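Geranyltranstransferase (PDB 2H8O) probably catalyses the condensation of geranyl diphosphate with isopentenyl diphosphate to give farnesyl diphosphate, as a homodimeric all-helical polyprenyl synthase. Local coordinates at residues 48-53 and 106-111; 88-93 and 113-118; 183-188 and 226-231. One frame throughout, in Å; residues are numbered along the deposited sequence.

Contact 1 (48-53 and 106-111)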
ATOM      1  N   ALA A  48      -9.462 -14.943 -17.041  1.00 15.91           N
ATOM      2  CA  ALA A  48      -9.307 -16.275 -16.453  1.00 15.53           C
ATOM      3  C   ALA A  48      -7.869 -16.578 -15.976  1.00 15.30           C
ATOM      4  O   ALA A  48      -7.669 -17.115 -14.888  1.00 15.84           O
ATOM      5  CB  ALA A  48      -9.803 -17.357 -17.422  1.00 16.20           C
ATOM      6  N   LYS A  49      -6.863 -16.237 -16.782  1.00 14.78           N
ATOM      7  CA  LYS A  49      -5.471 -16.406 -16.356  1.00 15.78           C
ATOM      8  C   LYS A  49      -5.154 -15.607 -15.101  1.00 15.93           C
ATOM      9  O   LYS A  49      -4.487 -16.096 -14.202  1.00 16.09           O
ATOM     10  CB  LYS A  49      -4.524 -15.964 -17.468  1.00 16.41           C
ATOM     11  CG  LYS A  49      -4.489 -16.894 -18.651  1.00 18.45           C
ATOM     12  CD  LYS A  49      -3.447 -16.456 -19.669  1.00 18.23           C
ATOM     13  CE  LYS A  49      -3.382 -17.392 -20.874  1.00 22.35           C
ATOM     14  NZ  LYS A  49      -2.628 -16.764 -22.014  1.00 27.05           N
ATOM     15  N   THR A  50      -5.620 -14.363 -15.074  1.00 15.82           N
ATOM     16  CA  THR A  50      -5.340 -13.461 -13.952  1.00 15.63           C
ATOM     17  C   THR A  50      -6.059 -13.982 -12.705  1.00 15.97           C
ATOM     18  O   THR A  50      -5.479 -14.054 -11.632  1.00 16.50           O
ATOM     19  CB  THR A  50      -5.754 -12.006 -14.261  1.00 16.21           C
ATOM     20  OG1 THR A  50      -5.063 -11.541 -15.435  1.00 14.88           O
ATOM     21  CG2 THR A  50      -5.396 -11.086 -13.102  1.00 16.85           C
ATOM     22  N   GLU A  51      -7.319 -14.371 -12.868  1.00 15.23           N
ATOM     23  CA  GLU A  51      -8.062 -14.966 -11.761  1.00 15.25           C
ATOM     24  C   GLU A  51      -7.410 -16.224 -11.191  1.00 15.09           C
ATOM     25  O   GLU A  51      -7.448 -16.446  -9.978  1.00 15.41           O
ATOM     26  CB  GLU A  51      -9.515 -15.189 -12.163  1.00 15.21           C
ATOM     27  CG  GLU A  51     -10.274 -13.892 -12.296  1.00 15.48           C
ATOM     28  CD  GLU A  51     -11.551 -13.979 -13.136  1.00 17.34           C
ATOM     29  OE1 GLU A  51     -11.952 -15.107 -13.567  1.00 20.01           O
ATOM     30  OE2 GLU A  51     -12.145 -12.899 -13.376  1.00 18.88           O
ATOM     31  N   ALA A  52      -6.866 -17.092 -12.042  1.00 15.19           N
ATOM     32  CA  ALA A  52      -6.196 -18.292 -11.565  1.00 15.64           C
ATOM     33  C   ALA A  52      -4.987 -17.927 -10.686  1.00 15.67           C
ATOM     34  O   ALA A  52      -4.833 -18.445  -9.568  1.00 16.53           O
ATOM     35  CB  ALA A  52      -5.783 -19.190 -12.745  1.00 16.20           C
ATOM     36  N   LEU A  53      -4.185 -16.964 -11.149  1.00 15.85           N
ATOM     37  CA  LEU A  53      -3.030 -16.540 -10.344  1.00 16.07           C
ATOM     38  C   LEU A  53      -3.500 -15.868  -9.050  1.00 15.97           C
ATOM     39  O   LEU A  53      -2.978 -16.149  -7.969  1.00 16.26           O
ATOM     40  CB  LEU A  53      -2.115 -15.631 -11.144  1.00 16.07           C
ATOM     41  CG  LEU A  53      -0.891 -15.119 -10.381  1.00 15.65           C
ATOM     42  CD1 LEU A  53       0.027 -16.240  -9.894  1.00 18.66           C
ATOM     43  CD2 LEU A  53      -0.095 -14.184 -11.268  1.00 17.32           C
ATOM     44  N   ALA A 106       5.847 -12.353 -16.056  1.00 17.05           N
ATOM     45  CA  ALA A 106       5.970 -11.078 -15.331  1.00 16.48           C
ATOM     46  C   ALA A 106       4.734 -10.207 -15.582  1.00 16.25           C
ATOM     47  O   ALA A 106       4.172  -9.598 -14.658  1.00 16.13           O
ATOM     48  CB  ALA A 106       7.244 -10.380 -15.743  1.00 16.61           C
ATOM     49  N   GLY A 107       4.274 -10.188 -16.827  1.00 15.30           N
ATOM     50  CA  GLY A 107       3.024  -9.499 -17.170  1.00 15.59           C
ATOM     51  C   GLY A 107       1.819  -9.973 -16.374  1.00 15.45           C
ATOM     52  O   GLY A 107       1.016  -9.167 -15.892  1.00 15.98           O
ATOM     53  N   LEU A 108       1.709 -11.291 -16.214  1.00 15.06           N
ATOM     54  CA  LEU A 108       0.620 -11.875 -15.440  1.00 15.37           C
ATOM     55  C   LEU A 108       0.697 -11.467 -13.958  1.00 15.34           C
ATOM     56  O   LEU A 108      -0.318 -11.111 -13.351  1.00 16.01           O
ATOM     57  CB  LEU A 108       0.632 -13.392 -15.586  1.00 15.32           C
ATOM     58  CG  LEU A 108      -0.563 -14.125 -15.007  1.00 16.37           C
ATOM     59  CD1 LEU A 108      -1.837 -13.784 -15.769  1.00 20.59           C
ATOM     60  CD2 LEU A 108      -0.308 -15.628 -15.004  1.00 17.29           C
ATOM     61  N   HIS A 109       1.901 -11.507 -13.383  1.00 14.67           N
ATOM     62  CA  HIS A 109       2.084 -11.133 -11.971  1.00 14.76           C
ATOM     63  C   HIS A 109       1.767  -9.667 -11.760  1.00 14.26           C
ATOM     64  O   HIS A 109       1.055  -9.313 -10.820  1.00 14.98           O
ATOM     65  CB  HIS A 109       3.506 -11.468 -11.513  1.00 14.49           C
ATOM     66  CG  HIS A 109       3.647 -12.891 -11.098  1.00 15.02           C
ATOM     67  ND1 HIS A 109       3.520 -13.935 -11.989  1.00 17.76           N
ATOM     68  CD2 HIS A 109       3.790 -13.452  -9.880  1.00 14.63           C
ATOM     69  CE1 HIS A 109       3.607 -15.082 -11.337  1.00 15.44           C
ATOM     70  NE2 HIS A 109       3.774 -14.818 -10.056  1.00 18.78           N
ATOM     71  N   VAL A 110       2.298  -8.803 -12.633  1.00 14.27           N
ATOM     72  CA  VAL A 110       2.014  -7.353 -12.494  1.00 14.70           C
ATOM     73  C   VAL A 110       0.534  -7.041 -12.722  1.00 14.88           C
ATOM     74  O   VAL A 110      -0.040  -6.226 -12.002  1.00 15.50           O
ATOM     75  CB  VAL A 110       2.921  -6.522 -13.403  1.00 14.35           C
ATOM     76  CG1 VAL A 110       2.559  -5.047 -13.336  1.00 13.88           C
ATOM     77  CG2 VAL A 110       4.366  -6.767 -12.996  1.00 14.71           C
ATOM     78  N   GLY A 111      -0.101  -7.716 -13.684  1.00 15.07           N
ATOM     79  CA  GLY A 111      -1.545  -7.576 -13.886  1.00 15.55           C
ATOM     80  C   GLY A 111      -2.322  -7.969 -12.639  1.00 14.72           C
ATOM     81  O   GLY A 111      -3.263  -7.283 -12.240  1.00 15.36           O
TER
HETATM   82  O   HOH W   1      -2.610 -10.310 -14.932  1.00 33.63           O

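Contact 2 (88-93 and 113-118)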
ATOM      1  N   LEU A  88     -10.162  -5.578 -17.116  1.00 15.55           N
ATOM      2  CA  LEU A  88      -9.542  -4.739 -18.146  1.00 16.05           C
ATOM      3  C   LEU A  88      -8.120  -4.329 -17.786  1.00 15.30           C
ATOM      4  O   LEU A  88      -7.245  -4.254 -18.656  1.00 15.30           O
ATOM      5  CB  LEU A  88     -10.389  -3.490 -18.393  1.00 16.59           C
ATOM      6  CG  LEU A  88      -9.820  -2.518 -19.409  1.00 17.60           C
ATOM      7  CD1 LEU A  88      -9.734  -3.167 -20.781  1.00 18.91           C
ATOM      8  CD2 LEU A  88     -10.638  -1.229 -19.451  1.00 18.33           C
ATOM      9  N   ARG A  89      -7.875  -3.996 -16.519  1.00 15.64           N
ATOM     10  CA  ARG A  89      -6.542  -3.501 -16.155  1.00 15.84           C
ATOM     11  C   ARG A  89      -5.440  -4.586 -16.347  1.00 16.28           C
ATOM     12  O   ARG A  89      -4.436  -4.330 -17.021  1.00 16.61           O
ATOM     13  CB  ARG A  89      -6.560  -2.865 -14.763  1.00 16.43           C
ATOM     14  CG  ARG A  89      -7.375  -1.575 -14.806  1.00 16.64           C
ATOM     15  CD  ARG A  89      -7.786  -1.061 -13.444  1.00 15.61           C
ATOM     16  NE  ARG A  89      -8.763   0.029 -13.555  1.00 16.96           N
ATOM     17  CZ  ARG A  89     -10.050  -0.145 -13.832  1.00 16.75           C
ATOM     18  NH1 ARG A  89     -10.560  -1.369 -14.028  1.00 18.81           N
ATOM     19  NH2 ARG A  89     -10.850   0.904 -13.910  1.00 18.77           N
ATOM     20  N   PRO A  90      -5.636  -5.799 -15.789  1.00 16.38           N
ATOM     21  CA  PRO A  90      -4.709  -6.875 -16.134  1.00 16.35           C
ATOM     22  C   PRO A  90      -4.597  -7.165 -17.634  1.00 15.88           C
ATOM     23  O   PRO A  90      -3.513  -7.466 -18.117  1.00 16.03           O
ATOM     24  CB  PRO A  90      -5.271  -8.097 -15.404  1.00 17.35           C
ATOM     25  CG  PRO A  90      -6.340  -7.650 -14.579  1.00 17.80           C
ATOM     26  CD  PRO A  90      -6.597  -6.203 -14.747  1.00 16.57           C
ATOM     27  N   PHE A  91      -5.712  -7.081 -18.356  1.00 15.96           N
ATOM     28  CA  PHE A  91      -5.698  -7.281 -19.792  1.00 15.80           C
ATOM     29  C   PHE A  91      -4.683  -6.342 -20.434  1.00 15.54           C
ATOM     30  O   PHE A  91      -3.861  -6.747 -21.278  1.00 15.89           O
ATOM     31  CB  PHE A  91      -7.087  -7.045 -20.388  1.00 17.12           C
ATOM     32  CG  PHE A  91      -7.090  -6.937 -21.870  1.00 17.03           C
ATOM     33  CD1 PHE A  91      -7.334  -8.041 -22.670  1.00 18.51           C
ATOM     34  CD2 PHE A  91      -6.829  -5.720 -22.486  1.00 18.98           C
ATOM     35  CE1 PHE A  91      -7.326  -7.908 -24.061  1.00 20.42           C
ATOM     36  CE2 PHE A  91      -6.819  -5.611 -23.867  1.00 20.58           C
ATOM     37  CZ  PHE A  91      -7.069  -6.687 -24.634  1.00 21.39           C
ATOM     38  N   LEU A  92      -4.740  -5.069 -20.031  1.00 15.34           N
ATOM     39  CA  LEU A  92      -3.881  -4.054 -20.629  1.00 15.50           C
ATOM     40  C   LEU A  92      -2.403  -4.300 -20.300  1.00 15.02           C
ATOM     41  O   LEU A  92      -1.521  -4.137 -21.165  1.00 16.24           O
ATOM     42  CB  LEU A  92      -4.323  -2.646 -20.206  1.00 14.98           C
ATOM     43  CG  LEU A  92      -5.679  -2.189 -20.775  1.00 15.45           C
ATOM     44  CD1 LEU A  92      -6.190  -0.954 -20.025  1.00 16.17           C
ATOM     45  CD2 LEU A  92      -5.587  -1.921 -22.275  1.00 17.83           C
ATOM     46  N   VAL A  93      -2.115  -4.715 -19.071  1.00 14.99           N
ATOM     47  CA  VAL A  93      -0.743  -5.074 -18.696  1.00 15.23           C
ATOM     48  C   VAL A  93      -0.220  -6.246 -19.557  1.00 15.33           C
ATOM     49  O   VAL A  93       0.850  -6.169 -20.210  1.00 16.06           O
ATOM     50  CB  VAL A  93      -0.623  -5.415 -17.213  1.00 15.30           C
ATOM     51  CG1 VAL A  93       0.816  -5.853 -16.905  1.00 15.39           C
ATOM     52  CG2 VAL A  93      -1.039  -4.215 -16.337  1.00 14.95           C
ATOM     53  N   ALA A 113      -1.248  -7.952  -9.519  1.00 15.19           N
ATOM     54  CA  ALA A 113      -0.985  -6.898  -8.547  1.00 15.52           C
ATOM     55  C   ALA A 113      -1.886  -5.712  -8.782  1.00 15.36           C
ATOM     56  O   ALA A 113      -2.523  -5.194  -7.842  1.00 15.46           O
ATOM     57  CB  ALA A 113       0.447  -6.448  -8.623  1.00 15.68           C
ATOM     58  N   LEU A 114      -1.943  -5.272 -10.036  1.00 15.52           N
ATOM     59  CA  LEU A 114      -2.765  -4.114 -10.385  1.00 15.20           C
ATOM     60  C   LEU A 114      -4.244  -4.380 -10.113  1.00 15.55           C
ATOM     61  O   LEU A 114      -4.985  -3.497  -9.639  1.00 15.49           O
ATOM     62  CB  LEU A 114      -2.539  -3.731 -11.844  1.00 15.34           C
ATOM     63  CG  LEU A 114      -3.360  -2.552 -12.379  1.00 15.62           C
ATOM     64  CD1 LEU A 114      -3.123  -1.271 -11.540  1.00 17.13           C
ATOM     65  CD2 LEU A 114      -3.049  -2.315 -13.856  1.00 16.26           C
ATOM     66  N   GLU A 115      -4.681  -5.607 -10.387  1.00 15.20           N
ATOM     67  CA  GLU A 115      -6.052  -5.977 -10.093  1.00 15.43           C
ATOM     68  C   GLU A 115      -6.356  -5.962  -8.590  1.00 15.24           C
ATOM     69  O   GLU A 115      -7.458  -5.543  -8.159  1.00 15.71           O
ATOM     70  CB  GLU A 115      -6.394  -7.329 -10.731  1.00 16.41           C
ATOM     71  CG  GLU A 115      -7.895  -7.661 -10.728  1.00 16.15           C
ATOM     72  CD  GLU A 115      -8.812  -6.691 -11.488  1.00 17.15           C
ATOM     73  OE1 GLU A 115      -8.341  -5.828 -12.258  1.00 17.05           O
ATOM     74  OE2 GLU A 115     -10.042  -6.792 -11.336  1.00 17.41           O
ATOM     75  N   CYS A 116      -5.418  -6.443  -7.772  1.00 15.41           N
ATOM     76  CA  CYS A 116      -5.602  -6.383  -6.325  1.00 15.25           C
ATOM     77  C   CYS A 116      -5.815  -4.934  -5.903  1.00 15.44           C
ATOM     78  O   CYS A 116      -6.673  -4.633  -5.100  1.00 16.16           O
ATOM     79  CB  CYS A 116      -4.399  -6.930  -5.567  1.00 16.43           C
ATOM     80  SG  CYS A 116      -4.335  -8.718  -5.534  1.00 17.96           S
ATOM     81  N   LEU A 117      -5.008  -4.026  -6.464  1.00 14.69           N
ATOM     82  CA  LEU A 117      -5.128  -2.609  -6.103  1.00 15.08           C
ATOM     83  C   LEU A 117      -6.485  -2.056  -6.589  1.00 15.13           C
ATOM     84  O   LEU A 117      -7.194  -1.374  -5.841  1.00 15.51           O
ATOM     85  CB  LEU A 117      -3.922  -1.829  -6.641  1.00 15.38           C
ATOM     86  CG  LEU A 117      -3.712  -0.450  -5.981  1.00 15.26           C
ATOM     87  CD1 LEU A 117      -2.234  -0.039  -5.934  1.00 16.04           C
ATOM     88  CD2 LEU A 117      -4.593   0.576  -6.635  1.00 17.31           C
ATOM     89  N   HIS A 118      -6.821  -2.312  -7.849  1.00 15.21           N
ATOM     90  CA  HIS A 118      -8.138  -1.911  -8.327  1.00 15.44           C
ATOM     91  C   HIS A 118      -9.255  -2.394  -7.379  1.00 15.41           C
ATOM     92  O   HIS A 118     -10.141  -1.639  -6.995  1.00 15.28           O
ATOM     93  CB  HIS A 118      -8.365  -2.435  -9.759  1.00 15.53           C
ATOM     94  CG  HIS A 118      -9.770  -2.278 -10.237  1.00 16.30           C
ATOM     95  ND1 HIS A 118     -10.379  -1.044 -10.389  1.00 17.47           N
ATOM     96  CD2 HIS A 118     -10.689  -3.206 -10.599  1.00 17.42           C
ATOM     97  CE1 HIS A 118     -11.615  -1.229 -10.823  1.00 18.84           C
ATOM     98  NE2 HIS A 118     -11.829  -2.532 -10.954  1.00 18.79           N
TER
HETATM   99  O   HOH W   2      -9.555  -4.160 -14.033  1.00 14.15           O

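Contact 3 (183-188 and 226-231)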
ATOM      1  N   ILE A 183       7.346   2.424  -7.952  1.00 15.81           N
ATOM      2  CA  ILE A 183       7.222   3.894  -8.032  1.00 15.77           C
ATOM      3  C   ILE A 183       6.021   4.261  -8.897  1.00 15.22           C
ATOM      4  O   ILE A 183       5.166   5.041  -8.495  1.00 14.90           O
ATOM      5  CB  ILE A 183       8.512   4.573  -8.577  1.00 15.26           C
ATOM      6  CG1 ILE A 183       9.729   4.282  -7.687  1.00 16.81           C
ATOM      7  CG2 ILE A 183       8.304   6.089  -8.757  1.00 16.99           C
ATOM      8  CD1 ILE A 183      11.047   4.525  -8.424  1.00 17.76           C
ATOM      9  N   SER A 184       5.943   3.687 -10.094  1.00 15.55           N
ATOM     10  CA  SER A 184       4.886   4.043 -11.035  1.00 15.98           C
ATOM     11  C   SER A 184       3.500   3.733 -10.456  1.00 15.89           C
ATOM     12  O   SER A 184       2.556   4.535 -10.585  1.00 15.88           O
ATOM     13  CB  SER A 184       5.102   3.277 -12.343  1.00 17.23           C
ATOM     14  OG  SER A 184       4.181   3.648 -13.337  1.00 21.57           O
ATOM     15  N   LEU A 185       3.374   2.570  -9.820  1.00 16.02           N
ATOM     16  CA  LEU A 185       2.083   2.175  -9.257  1.00 15.91           C
ATOM     17  C   LEU A 185       1.686   3.055  -8.056  1.00 15.89           C
ATOM     18  O   LEU A 185       0.563   3.536  -7.963  1.00 15.64           O
ATOM     19  CB  LEU A 185       2.061   0.701  -8.862  1.00 16.14           C
ATOM     20  CG  LEU A 185       0.691   0.199  -8.400  1.00 17.07           C
ATOM     21  CD1 LEU A 185      -0.423   0.526  -9.422  1.00 17.51           C
ATOM     22  CD2 LEU A 185       0.753  -1.301  -8.083  1.00 17.17           C
ATOM     23  N   ALA A 186       2.651   3.334  -7.191  1.00 15.87           N
ATOM     24  CA  ALA A 186       2.414   4.168  -6.021  1.00 15.18           C
ATOM     25  C   ALA A 186       2.016   5.587  -6.423  1.00 15.68           C
ATOM     26  O   ALA A 186       1.101   6.166  -5.809  1.00 16.63           O
ATOM     27  CB  ALA A 186       3.654   4.178  -5.118  1.00 15.55           C
ATOM     28  N   ARG A 187       2.677   6.123  -7.457  1.00 15.34           N
ATOM     29  CA  ARG A 187       2.354   7.466  -7.932  1.00 15.39           C
ATOM     30  C   ARG A 187       0.983   7.476  -8.568  1.00 14.94           C
ATOM     31  O   ARG A 187       0.208   8.395  -8.335  1.00 15.59           O
ATOM     32  CB  ARG A 187       3.407   8.000  -8.911  1.00 15.88           C
ATOM     33  CG  ARG A 187       4.783   8.113  -8.281  1.00 18.78           C
ATOM     34  CD  ARG A 187       5.139   9.469  -7.720  1.00 25.09           C
ATOM     35  NE  ARG A 187       6.418   9.314  -7.023  1.00 24.91           N
ATOM     36  CZ  ARG A 187       7.618   9.526  -7.542  1.00 26.95           C
ATOM     37  NH1 ARG A 187       7.760  10.006  -8.767  1.00 26.20           N
ATOM     38  NH2 ARG A 187       8.697   9.298  -6.792  1.00 27.93           N
ATOM     39  N   ALA A 188       0.671   6.436  -9.347  1.00 15.11           N
ATOM     40  CA  ALA A 188      -0.639   6.342 -10.010  1.00 15.75           C
ATOM     41  C   ALA A 188      -1.781   6.135  -9.023  1.00 15.71           C
ATOM     42  O   ALA A 188      -2.926   6.526  -9.304  1.00 17.01           O
ATOM     43  CB  ALA A 188      -0.657   5.203 -11.020  1.00 16.31           C
ATOM     44  N   LEU A 226      -5.198   3.112 -15.562  1.00 16.52           N
ATOM     45  CA  LEU A 226      -5.219   2.664 -16.980  1.00 16.74           C
ATOM     46  C   LEU A 226      -3.936   3.089 -17.712  1.00 17.06           C
ATOM     47  O   LEU A 226      -3.365   2.320 -18.484  1.00 18.20           O
ATOM     48  CB  LEU A 226      -6.505   3.123 -17.676  1.00 16.22           C
ATOM     49  CG  LEU A 226      -7.793   2.495 -17.117  1.00 16.75           C
ATOM     50  CD1 LEU A 226      -9.023   3.317 -17.551  1.00 18.02           C
ATOM     51  CD2 LEU A 226      -7.917   1.007 -17.518  1.00 18.84           C
ATOM     52  N   ARG A 227      -3.466   4.299 -17.437  1.00 16.98           N
ATOM     53  CA  ARG A 227      -2.155   4.766 -17.868  1.00 16.81           C
ATOM     54  C   ARG A 227      -1.044   3.820 -17.396  1.00 16.54           C
ATOM     55  O   ARG A 227      -0.222   3.345 -18.186  1.00 16.66           O
ATOM     56  CB  ARG A 227      -1.933   6.200 -17.342  1.00 16.50           C
ATOM     57  CG  ARG A 227      -0.582   6.797 -17.668  1.00 17.45           C
ATOM     58  CD  ARG A 227      -0.333   8.058 -16.822  1.00 19.37           C
ATOM     59  NE  ARG A 227       0.047   7.709 -15.450  1.00 19.36           N
ATOM     60  CZ  ARG A 227      -0.216   8.421 -14.358  1.00 22.22           C
ATOM     61  NH1 ARG A 227      -0.939   9.534 -14.418  1.00 22.72           N
ATOM     62  NH2 ARG A 227       0.212   7.978 -13.181  1.00 21.65           N
ATOM     63  N   PHE A 228      -1.043   3.545 -16.096  1.00 16.39           N
ATOM     64  CA  PHE A 228      -0.079   2.646 -15.508  1.00 15.77           C
ATOM     65  C   PHE A 228      -0.143   1.266 -16.194  1.00 15.58           C
ATOM     66  O   PHE A 228       0.895   0.667 -16.480  1.00 15.37           O
ATOM     67  CB  PHE A 228      -0.314   2.481 -14.003  1.00 16.59           C
ATOM     68  CG  PHE A 228       0.474   1.347 -13.413  1.00 15.20           C
ATOM     69  CD1 PHE A 228       1.784   1.526 -12.987  1.00 16.19           C
ATOM     70  CD2 PHE A 228      -0.075   0.081 -13.336  1.00 14.31           C
ATOM     71  CE1 PHE A 228       2.519   0.458 -12.500  1.00 16.14           C
ATOM     72  CE2 PHE A 228       0.659  -0.999 -12.851  1.00 14.82           C
ATOM     73  CZ  PHE A 228       1.952  -0.815 -12.433  1.00 15.55           C
ATOM     74  N   ALA A 229      -1.342   0.742 -16.430  1.00 14.90           N
ATOM     75  CA  ALA A 229      -1.468  -0.612 -16.991  1.00 15.41           C
ATOM     76  C   ALA A 229      -0.704  -0.753 -18.303  1.00 15.77           C
ATOM     77  O   ALA A 229      -0.047  -1.746 -18.559  1.00 16.18           O
ATOM     78  CB  ALA A 229      -2.929  -0.952 -17.214  1.00 15.36           C
ATOM     79  N   CYS A 230      -0.801   0.271 -19.128  1.00 15.75           N
ATOM     80  CA  CYS A 230      -0.163   0.270 -20.443  1.00 15.88           C
ATOM     81  C   CYS A 230       1.314   0.577 -20.353  1.00 15.81           C
ATOM     82  O   CYS A 230       2.125  -0.076 -20.981  1.00 15.86           O
ATOM     83  CB  CYS A 230      -0.850   1.276 -21.333  1.00 18.37           C
ATOM     84  SG  CYS A 230      -2.569   0.789 -21.714  1.00 15.98           S
ATOM     85  N   GLU A 231       1.660   1.585 -19.560  1.00 15.66           N
ATOM     86  CA  GLU A 231       3.065   1.945 -19.369  1.00 15.54           C
ATOM     87  C   GLU A 231       3.864   0.804 -18.743  1.00 16.12           C
ATOM     88  O   GLU A 231       5.038   0.606 -19.058  1.00 15.72           O
ATOM     89  CB  GLU A 231       3.200   3.254 -18.564  1.00 15.88           C
ATOM     90  CG  GLU A 231       4.638   3.788 -18.478  1.00 16.67           C
ATOM     91  CD  GLU A 231       4.768   5.077 -17.705  1.00 17.08           C
ATOM     92  OE1 GLU A 231       3.746   5.595 -17.234  1.00 18.76           O
ATOM     93  OE2 GLU A 231       5.903   5.593 -17.600  1.00 19.22           O
TER
HETATM   94  O   HOH W   3       2.464   6.099 -12.724  1.00 17.82           O
HETATM   95  O   HOH W   4       3.738   1.650 -15.513  1.00 26.94           O

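Contact 1 (48-53 and 106-111)
In the all-helical isoprenoid synthase fold, helix 34-57 lies across helix 104-125, and at this crossing Leu53 rests on the imidazole of His109. The two short segments meet at -72°, their axes 9.5 Å apart at the closest. Leu53 sets its CD2 over the middle of the ring, 3.8 Å from the His109 centroid and 14° off the normal, a CH-pi contact; CD1 reaches the NE2 and CE1 end of the same ring. CG of Leu53 stands anti to the backbone N (chi1 179°), which sends both methyls across the groove. That same CD2 also touches Leu108 CG at 3.8 Å. Leu108 in turn slides past Thr50 in the opposite direction and presses CD1 against Lys49 C, 3.8 Å away.

Beside these methyls, water 1 donates to Thr50 OG1 at 2.8 Å and to Leu108 O at 2.9 Å, bridging the two segments, which no direct hydrogen bond joins. Thr50 OG1 is also bonded to Asn46 O, and His109 ND1 to Glu105 O one turn back. Since a carbonyl can only accept, ND1 of His109 should carry a proton, and that bond probably helps set the ring's rotation, with one face turned to Leu53.

Contact 2 (88-93 and 113-118)
Water 2 is gripped by three groups across the contact: it donates to Glu115 OE1 at 2.7 Å and accepts from Arg89 N and Arg89 NH1, each at 3.0 Å. It lies at the guanidinium edge, in plane, and is also held by the arginine's own backbone N-H. The other carboxylate oxygen, Glu115 OE2, is taken by a salt bridge to Arg87. A bend at chi2 (61°) swings the glutamate back over Pro90, whose CD lies only 3.1 Å from Glu115 OE1.

Arg89 and Pro90 end the Gly-Lys-Arg-Leu-Arg-Pro motif of polyprenyl synthases, at the start of helix 88-99, which packs on helix 104-125; segments 88-93 and 113-118 run nearly antiparallel (156°). In relatives the arginine and the histidine at these positions help hold the isopentenyl diphosphate, and the same role is likely here. The Arg89 guanidinium lies flat on the His118 imidazole, planes 8° apart and centres 3.8 Å, with NH1 above the ring and displaced toward its rim. His118 NE2 bonds to Gly84 O, which helps fix the ring's rotation under the arginine. Farther along the helix the contact turns apolar: Leu114 CD2 fits between Arg89 CB and Val93 CG2, 3.7 Å from the latter, while helix 211-237 brings Ala229 against Leu114.

Contact 3 (183-188 and 226-231)
Phe228 makes the close-packed part of this antiparallel helix pair in the isoprenoid synthase bundle, set against Ser184 and Leu185, while a looser part is bridged by two waters among buried residues. The axes of segments 183-188 and 226-231 run at 168° and come within 9.8 Å. Chi1 of Phe228 (168°) places CG opposite the backbone N and drives the ring across to the partner helix. Leu185 CD1 stands over its centre, 3.9 Å from the centroid of the Phe228 ring and 9° off the normal, a CH-pi contact. Ser184 meets the edge instead, with OG 3.2 Å from Phe228 CD1. Helix 104-125 adds Leu114, which touches both Leu185 and Phe228.

In the looser part no direct hydrogen bond joins the segments; Ser184 OG is hydrogen-bonded to both waters. Water 4 donates a 3.2 Å bond to Phe228 O. Water 3 donates to Ser184 O at 2.7 Å and accepts from Arg227 NH2, whose side chain bends at chi3 to come round toward Ala188. That arginine lies near Arg248, and Glu231, salt-bridged to Arg244 and Arg248, probably eases the crowding of positive charge. The dimer interface is close by: Arg187 forms a salt bridge with Asp164 of the second subunit. Ala188 CB sits 3.6 Å from Arg227 NH2, approaching the guanidinium obliquely.

Contacts 1 and 2 share helix 104-125 and lie with centres about 8 Å apart; Thr50 OG1 of contact 1 packs on Pro90 CB of contact 2 at 3.5 Å, where helix 34-57 packs against helix 88-99. Contact 3 is centred about 10 Å from contact 2 and meets it through Val93 CG2 and Ala229 O, 3.5 Å apart. Between the centres of contacts 1 and 3 there are about 16 Å, and their nearest atoms, about 4 Å apart, do not touch. Contact 2, the most central, is likely to border the isopentenyl diphosphate site, whereas contact 3 faces the second subunit and contact 1 lies nearer the periphery.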